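Local coordinates for hypothetical protein (PDB 2P4G), which probably acts as an NADPH-dependent reductase of the pyrimidine reductase type, related to the enzymes that reduce a uracil intermediate in riboflavin biosynthesis, at residues D64-L69 / S192-P197; A75-A80 / D181-R186; K111-S116 / K177-A182; Q154-L159 / V164-A169. All coordinates share one frame; numbering follows the deposited sequence.

Interaction 1 of 4, residues D64-L69 / S192-P197. With EDO (1,2-ethanediol), chain J.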
loop_
_atom_site.group_PDB
_atom_site.type_symbol
_atom_site.label_atom_id
_atom_site.label_comp_id
_atom_site.label_asym_id
_atom_site.label_seq_id
_atom_site.Cartn_x
_atom_site.Cartn_y
_atom_site.Cartn_z
ATOM N N ASP A 64 7.151 17.205 -9.108
ATOM C CA ASP A 64 6.353 18.414 -9.276
ATOM C C ASP A 64 5.294 18.606 -8.201
ATOM O O ASP A 64 5.068 19.705 -7.724
ATOM C CB ASP A 64 5.632 18.369 -10.608
ATOM C CG ASP A 64 6.564 18.445 -11.781
ATOM O OD1 ASP A 64 7.801 18.567 -11.563
ATOM O OD2 ASP A 64 6.051 18.384 -12.927
ATOM N N LEU A 65 4.611 17.540 -7.844
ATOM C CA LEU A 65 3.586 17.614 -6.807
ATOM C C LEU A 65 4.198 17.961 -5.446
ATOM O O LEU A 65 3.634 18.735 -4.682
ATOM C CB LEU A 65 2.822 16.281 -6.725
ATOM C CG LEU A 65 1.654 16.222 -5.752
ATOM C CD1 LEU A 65 0.626 17.220 -6.189
ATOM C CD2 LEU A 65 1.082 14.784 -5.684
ATOM N N LEU A 66 5.346 17.389 -5.130
ATOM C CA LEU A 66 6.012 17.803 -3.906
ATOM C C LEU A 66 6.247 19.306 -3.925
ATOM O O LEU A 66 5.968 19.983 -2.946
ATOM C CB LEU A 66 7.350 17.090 -3.708
ATOM C CG LEU A 66 7.518 16.192 -2.492
ATOM C CD1 LEU A 66 8.999 15.767 -2.408
ATOM C CD2 LEU A 66 7.067 16.883 -1.197
ATOM N N ILE A 67 6.766 19.821 -5.042
ATOM C CA ILE A 67 7.051 21.254 -5.166
ATOM C C ILE A 67 5.770 22.075 -5.045
ATOM O O ILE A 67 5.754 23.112 -4.384
ATOM C CB ILE A 67 7.771 21.586 -6.489
ATOM C CG1 ILE A 67 9.170 20.970 -6.502
ATOM C CG2 ILE A 67 7.894 23.093 -6.692
ATOM C CD1 ILE A 67 9.932 21.246 -5.301
ATOM N N GLN A 68 4.705 21.600 -5.677
ATOM C CA GLN A 68 3.391 22.272 -5.611
ATOM C C GLN A 68 2.932 22.384 -4.152
ATOM O O GLN A 68 2.479 23.439 -3.720
ATOM C CB GLN A 68 2.345 21.512 -6.449
ATOM C CG GLN A 68 1.086 22.277 -6.721
ATOM C CD GLN A 68 1.266 23.294 -7.827
ATOM O OE1 GLN A 68 1.511 24.474 -7.574
ATOM N NE2 GLN A 68 1.176 22.833 -9.062
ATOM N N LEU A 69 3.085 21.302 -3.396
ATOM C CA LEU A 69 2.655 21.268 -1.985
ATOM C C LEU A 69 3.546 22.142 -1.115
ATOM O O LEU A 69 3.071 22.830 -0.215
ATOM C CB LEU A 69 2.596 19.826 -1.443
ATOM C CG LEU A 69 1.925 19.664 -0.055
ATOM C CD1 LEU A 69 0.466 20.142 -0.010
ATOM C CD2 LEU A 69 2.022 18.240 0.450
ATOM N N SER A 192 3.399 21.031 5.806
ATOM C CA SER A 192 3.522 19.813 5.026
ATOM C C SER A 192 4.494 18.907 5.779
ATOM O O SER A 192 5.579 19.346 6.141
ATOM C CB SER A 192 4.013 20.139 3.616
ATOM O OG SER A 192 4.350 18.969 2.883
ATOM N N ILE A 193 4.087 17.669 6.059
ATOM C CA ILE A 193 4.991 16.678 6.645
ATOM C C ILE A 193 5.433 15.798 5.496
ATOM O O ILE A 193 4.604 15.100 4.894
ATOM C CB ILE A 193 4.321 15.817 7.741
ATOM C CG1 ILE A 193 3.858 16.716 8.896
ATOM C CG2 ILE A 193 5.289 14.660 8.222
ATOM C CD1 ILE A 193 3.077 15.961 10.018
ATOM N N GLU A 194 6.718 15.867 5.167
ATOM C CA GLU A 194 7.265 15.155 4.033
ATOM C C GLU A 194 7.861 13.825 4.456
ATOM O O GLU A 194 8.395 13.050 3.657
ATOM C CB GLU A 194 8.313 15.994 3.365
ATOM C CG GLU A 194 7.736 17.201 2.748
ATOM C CD GLU A 194 8.719 17.970 1.929
ATOM O OE1 GLU A 194 9.943 17.676 1.975
ATOM O OE2 GLU A 194 8.263 18.889 1.226
ATOM N N GLY A 195 7.790 13.585 5.749
ATOM C CA GLY A 195 7.935 12.283 6.230
ATOM C C GLY A 195 9.098 11.994 7.112
ATOM O O GLY A 195 9.562 12.838 7.893
ATOM N N GLY A 196 9.574 10.779 6.854
ATOM C CA GLY A 196 9.892 9.851 7.829
ATOM C C GLY A 196 8.595 9.104 8.119
ATOM O O GLY A 196 7.664 9.696 8.654
ATOM N N PRO A 197 8.518 7.807 7.763
ATOM C CA PRO A 197 7.472 6.908 8.291
ATOM C C PRO A 197 7.163 7.102 9.776
ATOM O O PRO A 197 5.992 7.117 10.176
ATOM C CB PRO A 197 8.066 5.515 8.058
ATOM C CG PRO A 197 8.905 5.671 6.849
ATOM C CD PRO A 197 9.391 7.107 6.795
HETATM C C1 EDO J . 7.538 11.709 -1.865
HETATM O O1 EDO J . 6.412 11.951 -2.702
HETATM C C2 EDO J . 7.181 12.311 -0.507
HETATM O O2 EDO J . 8.032 11.885 0.593
#
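L66 and L69, one helical turn apart on helix 60-72, each set a methyl group against a side-chain oxygen of strand 190-195, an example of how one helix can pack apolar groups against polar ones while a neighbouring residue supplies the charge partner. L66 CD2 lies 3.4 Å from E194 OE2, and the two side chains pass at a slant, the methyl nearer the carboxylate than the rest of the glutamate. L69 CD2 comes equally close to S192 OG. Here L69 carries CG anti to its amide nitrogen (chi1 -170°), a setting that aims the isobutyl group at the serine. These methyls only pack against the oxygens, and no hydrogen bond joins the two segments.

The polar partners lie outside the two segments. R70, which follows L69 on helix 60-72, forms a salt bridge with E194 OE2, and Y88 a hydrogen bond with E194 OE1, so both carboxylate oxygens of this buried side chain are held. The backbone O of E194 receives a weak hydrogen bond from O2 of 1,2-ethanediol (3.3 Å), probably a crystallisation additive.

G196 occupies the N-cap position before helix 197-206. Strand 190-195 lies between strands 75-79 and 35-43, where I39 also touches L66, L69 and S192. On the other face of the sheet, I193 packs against helix 197-206.

Interaction 2 of 4, residues A75-A80 / D181-R186. With EDO (1,2-ethanediol), chain H.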
loop_
_atom_site.group_PDB
_atom_site.type_symbol
_atom_site.label_atom_id
_atom_site.label_comp_id
_atom_site.label_asym_id
_atom_site.label_seq_id
_atom_site.Cartn_x
_atom_site.Cartn_y
_atom_site.Cartn_z
ATOM N N ALA A 75 5.337 25.843 6.281
ATOM C CA ALA A 75 6.476 25.074 6.837
ATOM C C ALA A 75 6.462 23.646 6.339
ATOM O O ALA A 75 5.414 23.092 5.987
ATOM C CB ALA A 75 6.443 25.077 8.361
ATOM N N ILE A 76 7.641 23.057 6.320
ATOM C CA ILE A 76 7.836 21.668 5.947
ATOM C C ILE A 76 8.422 21.019 7.189
ATOM O O ILE A 76 9.354 21.551 7.792
ATOM C CB ILE A 76 8.842 21.555 4.777
ATOM C CG1 ILE A 76 8.301 22.269 3.534
ATOM C CG2 ILE A 76 9.173 20.122 4.440
ATOM C CD1 ILE A 76 9.383 22.700 2.559
ATOM N N VAL A 77 7.857 19.890 7.586
ATOM C CA VAL A 77 8.369 19.108 8.687
ATOM C C VAL A 77 8.811 17.773 8.122
ATOM O O VAL A 77 8.068 17.108 7.398
ATOM C CB VAL A 77 7.295 18.919 9.768
ATOM C CG1 VAL A 77 7.731 17.901 10.796
ATOM C CG2 VAL A 77 6.954 20.278 10.423
ATOM N N VAL A 78 10.047 17.411 8.418
ATOM C CA VAL A 78 10.627 16.176 7.910
ATOM C C VAL A 78 11.674 15.676 8.920
ATOM O O VAL A 78 12.355 16.469 9.557
ATOM C CB VAL A 78 11.231 16.379 6.484
ATOM C CG1 VAL A 78 12.447 17.300 6.540
ATOM C CG2 VAL A 78 11.582 15.033 5.819
ATOM N N GLY A 79 11.773 14.361 9.080
ATOM C CA GLY A 79 12.810 13.778 9.919
ATOM C C GLY A 79 14.168 13.994 9.272
ATOM O O GLY A 79 14.335 13.840 8.062
ATOM N N ALA A 80 15.154 14.349 10.079
ATOM C CA ALA A 80 16.487 14.658 9.572
ATOM C C ALA A 80 17.080 13.535 8.681
ATOM O O ALA A 80 17.730 13.818 7.672
ATOM C CB ALA A 80 17.421 14.982 10.744
ATOM N N ASP A 181 3.649 23.312 17.566
ATOM C CA ASP A 181 3.491 24.525 18.371
ATOM C C ASP A 181 4.490 25.627 18.012
ATOM O O ASP A 181 4.105 26.799 17.898
ATOM C CB ASP A 181 3.609 24.203 19.873
ATOM C CG ASP A 181 2.527 23.229 20.359
ATOM O OD1 ASP A 181 1.540 22.972 19.628
ATOM O OD2 ASP A 181 2.677 22.700 21.476
ATOM N N ALA A 182 5.767 25.264 17.869
ATOM C CA ALA A 182 6.810 26.229 17.488
ATOM C C ALA A 182 6.460 26.924 16.170
ATOM O O ALA A 182 6.719 28.110 15.998
ATOM C CB ALA A 182 8.186 25.540 17.360
ATOM N N LEU A 183 5.878 26.159 15.243
ATOM C CA LEU A 183 5.513 26.674 13.929
ATOM C C LEU A 183 4.237 27.511 14.004
ATOM O O LEU A 183 4.152 28.566 13.383
ATOM C CB LEU A 183 5.359 25.542 12.918
ATOM C CG LEU A 183 6.656 24.867 12.457
ATOM C CD1 LEU A 183 6.360 23.553 11.718
ATOM C CD2 LEU A 183 7.457 25.781 11.561
ATOM N N HIS A 184 3.252 27.052 14.761
ATOM C CA HIS A 184 2.039 27.850 14.949
ATOM C C HIS A 184 2.362 29.138 15.654
ATOM O O HIS A 184 1.912 30.188 15.227
ATOM C CB HIS A 184 0.967 27.094 15.728
ATOM C CG HIS A 184 0.344 25.985 14.950
ATOM N ND1 HIS A 184 0.484 25.875 13.587
ATOM C CD2 HIS A 184 -0.425 24.942 15.337
ATOM C CE1 HIS A 184 -0.164 24.806 13.165
ATOM N NE2 HIS A 184 -0.725 24.221 14.207
ATOM N N ALA A 185 3.175 29.049 16.708
ATOM C CA ALA A 185 3.637 30.231 17.462
ATOM C C ALA A 185 4.438 31.194 16.609
ATOM O O ALA A 185 4.774 32.276 17.042
ATOM C CB ALA A 185 4.464 29.807 18.654
ATOM N N ARG A 186 4.727 30.795 15.388
ATOM C CA ARG A 186 5.502 31.564 14.449
ATOM C C ARG A 186 4.613 32.048 13.319
ATOM O O ARG A 186 5.107 32.570 12.330
ATOM C CB ARG A 186 6.521 30.606 13.871
ATOM C CG ARG A 186 7.790 31.203 13.423
ATOM C CD ARG A 186 8.852 30.127 13.465
ATOM N NE ARG A 186 9.188 29.794 14.856
ATOM C CZ ARG A 186 10.418 29.536 15.290
ATOM N NH1 ARG A 186 11.456 29.584 14.443
ATOM N NH2 ARG A 186 10.608 29.256 16.579
HETATM C C1 EDO H . 19.789 16.985 5.709
HETATM O O1 EDO H . 21.126 17.498 5.598
HETATM C C2 EDO H . 19.331 17.053 7.180
HETATM O O2 EDO H . 19.251 15.781 7.861
#
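L183, A75 and V77 account for the whole of this contact, and the leucine contributes the most buried surface. Its two methyl groups divide the work. CD2 presses on A75 CB at 3.4 Å, tighter than usual van der Waals contact between carbons, while CD1 reaches V77 CG2 at 3.6 Å and also lies 3.7 Å from A75 CB. The alanine methyl thus meets both prongs of the leucine. The CG of L183 sits beside the backbone N and opposite the carbonyl carbon (chi1 -72°), a setting that carries CD1 and CD2 away from the helix backbone to A75 and V77. V77 offers the branch that lies beside its own backbone N, and its side chain crosses that of L183 at a slant.

A75 and V77 are two residues apart and both direct their beta carbons at the helix; I76, between them, faces the other side of the sheet. The short alanine lets the helix come near, with the CA atoms of A75 and L183 7.3 Å apart. The contact is wholly apolar and buried.

L183 also touches I191 of strand 190-195 and T113 of strand 111-115, the two strands flanking 75-79. Helix 175-184 therefore rests over three successive parallel strands, with L183 packed against all of them.

Interaction 3 of 4, residues K111-S116 / K177-A182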
loop_
_atom_site.group_PDB
_atom_site.type_symbol
_atom_site.label_atom_id
_atom_site.label_comp_id
_atom_site.label_asym_id
_atom_site.label_seq_id
_atom_site.Cartn_x
_atom_site.Cartn_y
_atom_site.Cartn_z
ATOM N N LYS A 111 9.323 27.428 5.669
ATOM C CA LYS A 111 10.377 27.134 6.615
ATOM C C LYS A 111 10.596 25.644 6.666
ATOM O O LYS A 111 9.682 24.872 6.979
ATOM C CB LYS A 111 10.004 27.639 8.022
ATOM C CG LYS A 111 11.116 27.548 9.065
ATOM C CD LYS A 111 12.222 28.527 8.751
ATOM C CE LYS A 111 13.338 28.555 9.802
ATOM N NZ LYS A 111 14.410 29.522 9.395
ATOM N N LEU A 112 11.823 25.233 6.386
ATOM C CA LEU A 112 12.202 23.837 6.546
ATOM C C LEU A 112 12.493 23.543 8.002
ATOM O O LEU A 112 13.352 24.183 8.610
ATOM C CB LEU A 112 13.433 23.510 5.691
ATOM C CG LEU A 112 13.928 22.078 5.671
ATOM C CD1 LEU A 112 12.838 21.094 5.169
ATOM C CD2 LEU A 112 15.194 22.009 4.815
ATOM N N THR A 113 11.795 22.543 8.531
ATOM C CA THR A 113 11.874 22.138 9.939
ATOM C C THR A 113 12.317 20.682 10.027
ATOM O O THR A 113 11.670 19.777 9.477
ATOM C CB THR A 113 10.511 22.321 10.664
ATOM O OG1 THR A 113 10.052 23.653 10.448
ATOM C CG2 THR A 113 10.616 22.058 12.182
ATOM N N LEU A 114 13.446 20.480 10.696
ATOM C CA LEU A 114 14.110 19.189 10.713
ATOM C C LEU A 114 14.049 18.634 12.094
ATOM O O LEU A 114 14.441 19.314 13.062
ATOM C CB LEU A 114 15.577 19.333 10.313
ATOM C CG LEU A 114 15.862 19.858 8.911
ATOM C CD1 LEU A 114 17.393 20.015 8.750
ATOM C CD2 LEU A 114 15.267 18.922 7.815
ATOM N N LEU A 115 13.513 17.419 12.194
ATOM C CA LEU A 115 13.392 16.716 13.452
ATOM C C LEU A 115 14.578 15.773 13.607
ATOM O O LEU A 115 14.792 14.875 12.789
ATOM C CB LEU A 115 12.092 15.912 13.461
ATOM C CG LEU A 115 10.798 16.664 13.154
ATOM C CD1 LEU A 115 9.603 15.730 13.327
ATOM C CD2 LEU A 115 10.632 17.879 14.020
ATOM N N SER A 116 15.353 15.970 14.660
ATOM C CA SER A 116 16.594 15.234 14.850
ATOM C C SER A 116 16.861 14.982 16.306
ATOM O O SER A 116 17.219 15.910 17.073
ATOM C CB SER A 116 17.774 16.033 14.262
ATOM O OG SER A 116 18.998 15.349 14.490
ATOM N N LYS A 177 4.588 17.476 18.355
ATOM C CA LYS A 177 3.736 18.438 19.059
ATOM C C LYS A 177 4.505 19.738 19.246
ATOM O O LYS A 177 3.977 20.836 19.040
ATOM C CB LYS A 177 3.309 17.861 20.417
ATOM C CG LYS A 177 2.929 18.872 21.506
ATOM C CD LYS A 177 1.555 19.501 21.285
ATOM C CE LYS A 177 0.973 20.028 22.584
ATOM N NZ LYS A 177 -0.399 20.558 22.385
ATOM N N ILE A 178 5.766 19.593 19.646
ATOM C CA ILE A 178 6.644 20.725 19.882
ATOM C C ILE A 178 6.873 21.509 18.587
ATOM O O ILE A 178 6.788 22.736 18.569
ATOM C CB ILE A 178 8.000 20.254 20.452
ATOM C CG1 ILE A 178 7.820 19.742 21.889
ATOM C CG2 ILE A 178 9.048 21.401 20.398
ATOM C CD1 ILE A 178 7.714 20.825 22.907
ATOM N N ALA A 179 7.172 20.798 17.511
ATOM C CA ALA A 179 7.407 21.440 16.230
ATOM C C ALA A 179 6.151 22.180 15.812
ATOM O O ALA A 179 6.215 23.325 15.389
ATOM C CB ALA A 179 7.782 20.413 15.176
ATOM N N PHE A 180 5.025 21.481 15.929
ATOM C CA PHE A 180 3.706 21.965 15.531
ATOM C C PHE A 180 3.439 23.291 16.250
ATOM O O PHE A 180 3.114 24.282 15.606
ATOM C CB PHE A 180 2.676 20.874 15.872
ATOM C CG PHE A 180 1.308 21.034 15.224
ATOM C CD1 PHE A 180 1.135 20.842 13.855
ATOM C CD2 PHE A 180 0.167 21.280 16.018
ATOM C CE1 PHE A 180 -0.142 20.955 13.268
ATOM C CE2 PHE A 180 -1.112 21.389 15.444
ATOM C CZ PHE A 180 -1.267 21.223 14.064
ATOM N N ASP A 181 3.649 23.312 17.566
ATOM C CA ASP A 181 3.491 24.525 18.371
ATOM C C ASP A 181 4.490 25.627 18.012
ATOM O O ASP A 181 4.105 26.799 17.898
ATOM C CB ASP A 181 3.609 24.203 19.873
ATOM C CG ASP A 181 2.527 23.229 20.359
ATOM O OD1 ASP A 181 1.540 22.972 19.628
ATOM O OD2 ASP A 181 2.677 22.700 21.476
ATOM N N ALA A 182 5.767 25.264 17.869
ATOM C CA ALA A 182 6.810 26.229 17.488
ATOM C C ALA A 182 6.460 26.924 16.170
ATOM O O ALA A 182 6.719 28.110 15.998
ATOM C CB ALA A 182 8.186 25.540 17.360
#
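A179 meets L115 through a single methyl on each side, a small case of how an alanine on a helix makes room for a larger residue on the facing strand. The beta carbon of L115 does not itself point at the helix; its torsions do the reaching. CG stands opposite the carbonyl carbon, beside the backbone N (chi1 -54°), and the next torsion leaves CD2 as the methyl nearest the helix, 4.0 Å from A179 CB.

T113, two residues earlier on the same face of the strand, has its beta carbon directed at the helix. Its chi1 of -52° places OG1 beside the backbone N and leaves CG2 anti to that nitrogen, on the side of A179, but the gap of 4.4 Å from CG2 to A179 CB makes this a loose approach. The alanine methyl is thus met by two branched side chains.

Around the pair, I141 of strand 139-143 touches T113, L115 and I178, extending the apolar layer between helix 175-184 and the sheet. The area buried is small. The contact is purely apolar, with no directional bond between the segments, and the small A179 methyl allows the CA atoms of T113 and A179 to lie 7.7 Å apart.

Interaction 4 of 4, residues Q154-L159 / V164-A169; sequences QRLQKL and VEVIVA
L156 and L159, on neighbouring turns of helix 150-162, close over V164, V166 and V168, an instance of how a helix packs back on the strand that follows it. V166 is the middle of the contact and is touched by both leucines. Its CG1, anti to the backbone N, meets L156 CD1 at 3.6 Å; its CG2, on the other branch, lies 3.9 Å from L159 CB. The two leucines approach differently: L156 slants across V166, whereas the L159 side chain stands at about a right angle to it. L156 CD1 also grazes V168 CG2 at 4.4 Å. At the other end L159 CD2 covers V164 CB at 4.2 Å.

One polar bond crosses the contact. V164 N donates to L159 O over 3.0 Å, with an N-H...O angle of 143°, a somewhat bent bond whose donor is tilted 34° from the carbonyl plane. It ties the returning chain to the last turns of the helix and places V164 beside L159, just ahead of the strand.

Farther out, F123 and F128 touch L159, and L119 touches L156. Helix 150-162 connects strands 139-143 and 166-169 in a beta-alpha-beta unit, and the axes of helix segment 154-159 and strand 166-169 are roughly antiparallel, at 150°. Strand 166-169 is the outermost of the sheet on this side within the chain, bonded to 139-143, while I167, on its other face, packs against I178 and A182 of helix 175-184.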
loop_
_atom_site.group_PDB
_atom_site.type_symbol
_atom_site.label_atom_id
_atom_site.label_comp_id
_atom_site.label_asym_id
_atom_site.label_seq_id
_atom_site.Cartn_x
_atom_site.Cartn_y
_atom_site.Cartn_z
ATOM N N GLN A 154 28.051 18.373 21.651
ATOM C CA GLN A 154 29.028 18.915 20.690
ATOM C C GLN A 154 28.352 19.279 19.383
ATOM O O GLN A 154 28.704 20.263 18.745
ATOM C CB GLN A 154 30.156 17.913 20.419
ATOM C CG GLN A 154 31.244 17.829 21.522
ATOM C CD GLN A 154 32.022 16.508 21.481
ATOM N N ARG A 155 27.365 18.485 19.003
ATOM C CA ARG A 155 26.623 18.719 17.794
ATOM C C ARG A 155 25.717 19.940 17.923
ATOM O O ARG A 155 25.622 20.783 17.019
ATOM C CB ARG A 155 25.809 17.477 17.477
ATOM C CG ARG A 155 26.641 16.326 16.963
ATOM C CD ARG A 155 25.788 15.096 16.773
ATOM N NE ARG A 155 26.573 13.905 16.475
ATOM C CZ ARG A 155 26.106 12.667 16.568
ATOM N NH1 ARG A 155 24.852 12.446 16.933
ATOM N NH2 ARG A 155 26.892 11.639 16.292
ATOM N N LEU A 156 25.036 20.028 19.053
ATOM C CA LEU A 156 24.228 21.198 19.345
ATOM C C LEU A 156 25.098 22.445 19.221
ATOM O O LEU A 156 24.745 23.380 18.531
ATOM C CB LEU A 156 23.615 21.077 20.742
ATOM C CG LEU A 156 22.711 22.200 21.243
ATOM C CD1 LEU A 156 21.471 22.357 20.386
ATOM C CD2 LEU A 156 22.353 21.904 22.683
ATOM N N GLN A 157 26.260 22.428 19.850
ATOM C CA GLN A 157 27.172 23.565 19.791
ATOM C C GLN A 157 27.558 23.941 18.355
ATOM O O GLN A 157 27.545 25.129 18.006
ATOM C CB GLN A 157 28.430 23.272 20.618
ATOM C CG GLN A 157 29.409 24.436 20.702
ATOM C CD GLN A 157 28.786 25.652 21.341
ATOM O OE1 GLN A 157 28.180 25.542 22.407
ATOM N NE2 GLN A 157 28.907 26.821 20.682
ATOM N N LYS A 158 27.900 22.933 17.547
ATOM C CA LYS A 158 28.267 23.128 16.156
ATOM C C LYS A 158 27.143 23.842 15.438
ATOM O O LYS A 158 27.384 24.777 14.702
ATOM C CB LYS A 158 28.503 21.792 15.430
ATOM C CG LYS A 158 29.726 21.004 15.846
ATOM C CD LYS A 158 29.615 19.512 15.426
ATOM N N LEU A 159 25.910 23.378 15.632
ATOM C CA LEU A 159 24.755 24.029 15.004
ATOM C C LEU A 159 24.659 25.473 15.447
ATOM O O LEU A 159 24.457 26.370 14.644
ATOM C CB LEU A 159 23.457 23.291 15.342
ATOM C CG LEU A 159 23.299 21.939 14.644
ATOM C CD1 LEU A 159 22.166 21.132 15.253
ATOM C CD2 LEU A 159 23.104 22.110 13.128
ATOM N N VAL A 164 22.361 28.083 13.263
ATOM C CA VAL A 164 21.088 27.375 13.128
ATOM C C VAL A 164 20.264 27.467 14.398
ATOM O O VAL A 164 20.788 27.268 15.499
ATOM C CB VAL A 164 21.296 25.880 12.748
ATOM C CG1 VAL A 164 19.962 25.061 12.871
ATOM C CG2 VAL A 164 21.898 25.787 11.312
ATOM N N GLU A 165 18.976 27.777 14.236
ATOM C CA GLU A 165 18.029 27.786 15.341
ATOM C C GLU A 165 17.641 26.370 15.772
ATOM O O GLU A 165 17.091 25.606 14.963
ATOM C CB GLU A 165 16.763 28.524 14.907
ATOM C CG GLU A 165 15.863 28.960 16.048
ATOM C CD GLU A 165 14.604 29.650 15.553
ATOM O OE1 GLU A 165 14.541 30.017 14.343
ATOM O OE2 GLU A 165 13.666 29.806 16.379
ATOM N N VAL A 166 17.899 26.034 17.038
ATOM C CA VAL A 166 17.584 24.704 17.578
ATOM C C VAL A 166 16.667 24.780 18.792
ATOM O O VAL A 166 17.010 25.411 19.784
ATOM C CB VAL A 166 18.847 23.939 18.014
ATOM C CG1 VAL A 166 18.473 22.500 18.391
ATOM C CG2 VAL A 166 19.929 23.961 16.920
ATOM N N ILE A 167 15.506 24.139 18.705
ATOM C CA ILE A 167 14.613 24.025 19.818
ATOM C C ILE A 167 14.835 22.650 20.424
ATOM O O ILE A 167 14.743 21.636 19.714
ATOM C CB ILE A 167 13.146 24.102 19.395
ATOM C CG1 ILE A 167 12.801 25.479 18.814
ATOM C CG2 ILE A 167 12.237 23.828 20.607
ATOM C CD1 ILE A 167 11.374 25.537 18.244
ATOM N N VAL A 168 15.127 22.616 21.725
ATOM C CA VAL A 168 15.291 21.364 22.458
ATOM C C VAL A 168 14.012 21.069 23.226
ATOM O O VAL A 168 13.705 21.758 24.183
ATOM C CB VAL A 168 16.472 21.455 23.448
ATOM C CG1 VAL A 168 16.649 20.134 24.207
ATOM C CG2 VAL A 168 17.736 21.849 22.703
ATOM N N ALA A 169 13.252 20.079 22.780
ATOM C CA ALA A 169 12.090 19.601 23.531
ATOM C C ALA A 169 12.554 18.916 24.817
ATOM O O ALA A 169 13.627 18.331 24.847
ATOM C CB ALA A 169 11.259 18.631 22.680
#

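The four contacts follow the parallel part of one mixed sheet to strand 166-169, outermost within the chain, and they show how helices cover both faces of the sheet. Interactions 2 and 3 are almost one contact: their centres are 3 Å apart, both use helix 175-184, and I76 O and T113 N, 2.7 Å apart, probably bond their strands. Interaction 1 joins interaction 2 on the other side, S192 O lying 2.8 Å from V77 N. Interaction 4, centred about 25 Å from interaction 1, reaches interaction 2 through the salt bridge between R186 NH1 and E165 OE2 (2.9 Å), and both 2 and 3 through A182 CB and I167 CD1.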